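Local coordinates for ESX-1 secretion-associated protein EspB (Mycobacterium marinum, PDB 7P0Z) that is associated with ESX-1 secretion and assembles as seven copies, probably into a channel-like structure involved in protein transport, at residues 53-58 and 156-161; 152-157 and 205-210. All coordinates share one frame; numbering follows the deposited sequence.

Interaction 1: 53-58 and 156-161; sequences VSADNV and DGWNNF
In W158 the first torsion sets CG opposite the carbonyl carbon and beside the backbone N (chi1 -80°), and the indole thereby runs out from helix 149-166 toward A55 and V58 of helix 42-81. V58 answers from the opposite direction: its CG1 stands opposite its own backbone N (chi1 164°), and this is the methyl that arrives at the ring. Contact is made by the benzo half of the indole. CG1 of V58 rests 3.9 Å from CZ3 of W158 and equally near CH2, so one methyl group bridges two neighbouring ring carbons. One turn earlier on the same helix, CB of A55 lies 4.0 Å from W158 CZ2. Both methyls approach the ring plane obliquely. No hydrogen bond joins the two segments; the union is purely apolar and small, with 122 Å² buried in all. It illustrates how one long aromatic side chain can join helices whose backbones stay well separated: the closest alpha carbons, those of A55 and W158, are 9.1 Å apart. A55 and V58, three residues apart, each offer a methyl to the indole, which reaches both. Other parts of the side chain meet neighbours in the same chain: L207 of helix 181-224 packs against it, P30 and P31 approach from a loop, and the ring of F154 meets it with the planes at about 55°. The contact thus lies deep among helices 42-81, 149-166 and 181-224, where it packs a helix of the PE domain against one of the PPE domain.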
# COMPACT_ATOMS: atom_id res chain seq x y z
N VAL A 53 24.34 22.05 -6.14
CA VAL A 53 24.64 20.97 -7.07
C VAL A 53 23.40 20.59 -7.87
O VAL A 53 23.48 20.36 -9.08
CB VAL A 53 25.22 19.76 -6.32
CG1 VAL A 53 25.49 18.65 -7.26
CG2 VAL A 53 26.51 20.15 -5.67
N SER A 54 22.25 20.51 -7.22
CA SER A 54 21.03 20.19 -7.94
C SER A 54 20.72 21.25 -8.98
O SER A 54 20.28 20.93 -10.09
CB SER A 54 19.88 20.05 -6.96
OG SER A 54 19.87 18.78 -6.37
N ALA A 55 20.93 22.52 -8.64
CA ALA A 55 20.69 23.58 -9.61
C ALA A 55 21.62 23.45 -10.81
O ALA A 55 21.18 23.58 -11.96
CB ALA A 55 20.87 24.94 -8.94
N ASP A 56 22.90 23.21 -10.56
CA ASP A 56 23.83 22.99 -11.66
C ASP A 56 23.40 21.83 -12.55
O ASP A 56 23.48 21.92 -13.78
CB ASP A 56 25.23 22.73 -11.11
CG ASP A 56 25.93 23.99 -10.71
OD1 ASP A 56 25.68 25.02 -11.35
OD2 ASP A 56 26.73 23.96 -9.77
N ASN A 57 22.94 20.75 -11.95
CA ASN A 57 22.57 19.60 -12.74
C ASN A 57 21.33 19.88 -13.58
O ASN A 57 21.25 19.44 -14.74
CB ASN A 57 22.38 18.40 -11.82
CG ASN A 57 23.70 17.85 -11.33
OD1 ASN A 57 24.74 18.46 -11.54
ND2 ASN A 57 23.66 16.72 -10.66
N VAL A 58 20.39 20.62 -13.03
CA VAL A 58 19.21 20.99 -13.81
C VAL A 58 19.60 21.89 -14.98
O VAL A 58 19.10 21.72 -16.09
CB VAL A 58 18.17 21.65 -12.89
CG1 VAL A 58 17.13 22.39 -13.70
CG2 VAL A 58 17.53 20.61 -12.02
N ASP A 156 12.43 31.89 -5.32
CA ASP A 156 11.65 32.73 -6.21
C ASP A 156 12.10 32.57 -7.64
O ASP A 156 11.28 32.42 -8.55
CB ASP A 156 11.76 34.19 -5.80
CG ASP A 156 11.00 34.48 -4.55
OD1 ASP A 156 10.14 33.67 -4.16
OD2 ASP A 156 11.27 35.54 -3.94
N GLY A 157 13.41 32.60 -7.86
CA GLY A 157 13.92 32.43 -9.20
C GLY A 157 13.49 31.10 -9.81
O GLY A 157 13.06 31.04 -10.96
N TRP A 158 13.57 30.04 -9.03
CA TRP A 158 13.23 28.75 -9.61
C TRP A 158 11.73 28.57 -9.79
O TRP A 158 11.31 27.89 -10.72
CB TRP A 158 13.85 27.63 -8.78
CG TRP A 158 15.28 27.47 -9.12
CD1 TRP A 158 16.33 27.88 -8.38
CD2 TRP A 158 15.81 26.93 -10.32
NE1 TRP A 158 17.50 27.61 -9.03
CE2 TRP A 158 17.20 27.02 -10.23
CE3 TRP A 158 15.24 26.37 -11.46
CZ2 TRP A 158 18.04 26.57 -11.23
CZ3 TRP A 158 16.07 25.93 -12.45
CH2 TRP A 158 17.46 26.03 -12.33
N ASN A 159 10.90 29.17 -8.94
CA ASN A 159 9.46 29.16 -9.20
C ASN A 159 9.12 29.94 -10.46
O ASN A 159 8.26 29.52 -11.25
CB ASN A 159 8.70 29.71 -8.02
CG ASN A 159 8.09 28.65 -7.19
OD1 ASN A 159 7.50 27.72 -7.71
ND2 ASN A 159 8.22 28.77 -5.89
N ASN A 160 9.76 31.08 -10.66
CA ASN A 160 9.54 31.81 -11.89
C ASN A 160 9.92 30.97 -13.09
O ASN A 160 9.21 30.95 -14.09
CB ASN A 160 10.33 33.11 -11.90
CG ASN A 160 9.79 34.11 -10.95
OD1 ASN A 160 8.63 34.06 -10.58
ND2 ASN A 160 10.63 35.03 -10.54
N PHE A 161 11.03 30.25 -12.99
CA PHE A 161 11.44 29.40 -14.10
C PHE A 161 10.44 28.28 -14.35
O PHE A 161 10.13 27.98 -15.50
CB PHE A 161 12.83 28.83 -13.85
CG PHE A 161 13.42 28.22 -15.06
CD1 PHE A 161 13.74 29.00 -16.14
CD2 PHE A 161 13.58 26.85 -15.15
CE1 PHE A 161 14.25 28.44 -17.27
CE2 PHE A 161 14.09 26.29 -16.28
CZ PHE A 161 14.43 27.09 -17.34

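Interaction 2: 152-157 and 205-210; sequences VNFADG and ASLAKQ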
# COMPACT_ATOMS: atom_id res chain seq x y z
N VAL A 152 15.40 32.25 -0.13
CA VAL A 152 14.13 32.73 -0.65
C VAL A 152 14.32 33.33 -2.04
O VAL A 152 13.48 33.14 -2.92
CB VAL A 152 13.50 33.73 0.33
CG1 VAL A 152 12.22 34.24 -0.21
CG2 VAL A 152 13.24 33.04 1.63
N ASN A 153 15.42 34.04 -2.27
CA ASN A 153 15.69 34.53 -3.61
C ASN A 153 15.86 33.38 -4.59
O ASN A 153 15.32 33.41 -5.71
CB ASN A 153 16.92 35.42 -3.63
CG ASN A 153 16.77 36.63 -2.75
OD1 ASN A 153 15.67 37.10 -2.49
ND2 ASN A 153 17.89 37.13 -2.27
N PHE A 154 16.60 32.35 -4.19
CA PHE A 154 16.77 31.15 -4.98
C PHE A 154 15.42 30.53 -5.33
O PHE A 154 15.15 30.19 -6.48
CB PHE A 154 17.63 30.18 -4.19
CG PHE A 154 17.94 28.91 -4.88
CD1 PHE A 154 19.04 28.80 -5.70
CD2 PHE A 154 17.16 27.80 -4.69
CE1 PHE A 154 19.34 27.63 -6.32
CE2 PHE A 154 17.45 26.62 -5.31
CZ PHE A 154 18.54 26.53 -6.13
N ALA A 155 14.57 30.37 -4.33
CA ALA A 155 13.28 29.74 -4.55
C ALA A 155 12.41 30.57 -5.47
O ALA A 155 11.70 30.02 -6.31
CB ALA A 155 12.57 29.51 -3.22
N ASP A 156 12.43 31.89 -5.32
CA ASP A 156 11.65 32.73 -6.21
C ASP A 156 12.10 32.57 -7.64
O ASP A 156 11.28 32.42 -8.55
CB ASP A 156 11.76 34.19 -5.80
CG ASP A 156 11.00 34.48 -4.55
OD1 ASP A 156 10.14 33.67 -4.16
OD2 ASP A 156 11.27 35.54 -3.94
N GLY A 157 13.41 32.60 -7.86
CA GLY A 157 13.92 32.43 -9.20
C GLY A 157 13.49 31.10 -9.81
O GLY A 157 13.06 31.04 -10.96
N ALA A 205 10.21 23.19 -9.84
CA ALA A 205 9.31 23.46 -8.73
C ALA A 205 9.79 22.76 -7.47
O ALA A 205 9.77 23.35 -6.39
CB ALA A 205 7.90 23.03 -9.07
N SER A 206 10.20 21.51 -7.58
CA SER A 206 10.65 20.80 -6.40
C SER A 206 11.92 21.43 -5.84
O SER A 206 12.13 21.43 -4.62
CB SER A 206 10.87 19.34 -6.74
OG SER A 206 12.17 19.12 -7.22
N LEU A 207 12.75 21.98 -6.71
CA LEU A 207 13.92 22.70 -6.26
C LEU A 207 13.54 23.90 -5.42
O LEU A 207 14.05 24.11 -4.31
CB LEU A 207 14.71 23.13 -7.49
CG LEU A 207 16.15 23.52 -7.35
CD1 LEU A 207 16.93 22.29 -6.95
CD2 LEU A 207 16.63 24.04 -8.67
N ALA A 208 12.61 24.71 -5.93
CA ALA A 208 12.17 25.87 -5.17
C ALA A 208 11.49 25.45 -3.88
O ALA A 208 11.63 26.11 -2.85
CB ALA A 208 11.23 26.72 -6.02
N LYS A 209 10.75 24.35 -3.93
CA LYS A 209 10.09 23.86 -2.74
C LYS A 209 11.09 23.50 -1.66
O LYS A 209 10.89 23.82 -0.49
CB LYS A 209 9.23 22.66 -3.12
CG LYS A 209 8.46 22.13 -2.00
CD LYS A 209 7.70 20.91 -2.38
CE LYS A 209 7.03 20.32 -1.16
NZ LYS A 209 6.33 19.05 -1.44
N GLN A 210 12.18 22.84 -2.03
CA GLN A 210 13.21 22.52 -1.06
C GLN A 210 13.85 23.78 -0.49
O GLN A 210 14.14 23.85 0.71
CB GLN A 210 14.28 21.64 -1.68
CG GLN A 210 13.87 20.24 -1.91
CD GLN A 210 15.00 19.43 -2.44
OE1 GLN A 210 15.87 19.96 -3.11
NE2 GLN A 210 15.03 18.16 -2.13
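This is a close helix-helix contact without hydrogen bonds, in which alanine methyls lie against backbone carbonyls and one apolar pair packs beside them; it sits in the middle of the elongated bundle, where helix 149-166 lies against helix 181-224. Two alanines set the distance. The alpha carbons of A155 and A208 are only 4.1 Å apart, so the two backbones nearly touch, with only methyl groups at this point. Each methyl reaches the main chain of the other helix: CB of A208 is 3.3 Å from the carbonyl O of A155, and CB of A155 is 3.5 Å from the carbonyl O of A208. The exchange is reciprocal, and the two methyl carbons, A155 CB and A208 CB, are themselves 4.2 Å apart. Next to this narrow point a larger pair extends the contact. F154 holds CG opposite its backbone N (chi1 -178°), which carries the ring out along the flank of the contact until CE2 comes within 3.9 Å of CG of L207. The neighbouring ring atom CZ is 4.0 Å from the same L207 CG and from L207 CD2, so the leucine branch point and one of its methyls share the far end of the ring. The two side chains cross at about a right angle, and the leucine meets the ring obliquely. All four touching residues are buried. A55 of helix 42-81 and P35 of a loop also pack on F154, while A211, one turn beyond L207, touches both F154 and A155. Alanines at the point of nearest approach, with a larger apolar pair beside them, are typical of closely packed alpha-helices, here within the helical bundle of an EspB PPE domain in the EsxAB clan.

In the fold
Both contacts are core contacts, their centres 7 Å apart near the middle of the chain, and both use helix 149-166. Interaction 1 ties that helix to helix 42-81 and so joins the PE domain to the PPE domain; interaction 2 binds it to helix 181-224 within the PPE domain. Neither contains a hydrogen bond between its segments, yet they differ in kind: a large aromatic spans a wide gap in one, whereas alanines permit near backbone contact in the other. They merge where L207 CD2 comes 3.4 Å from W158 CE2, making one continuous apolar core across three helices.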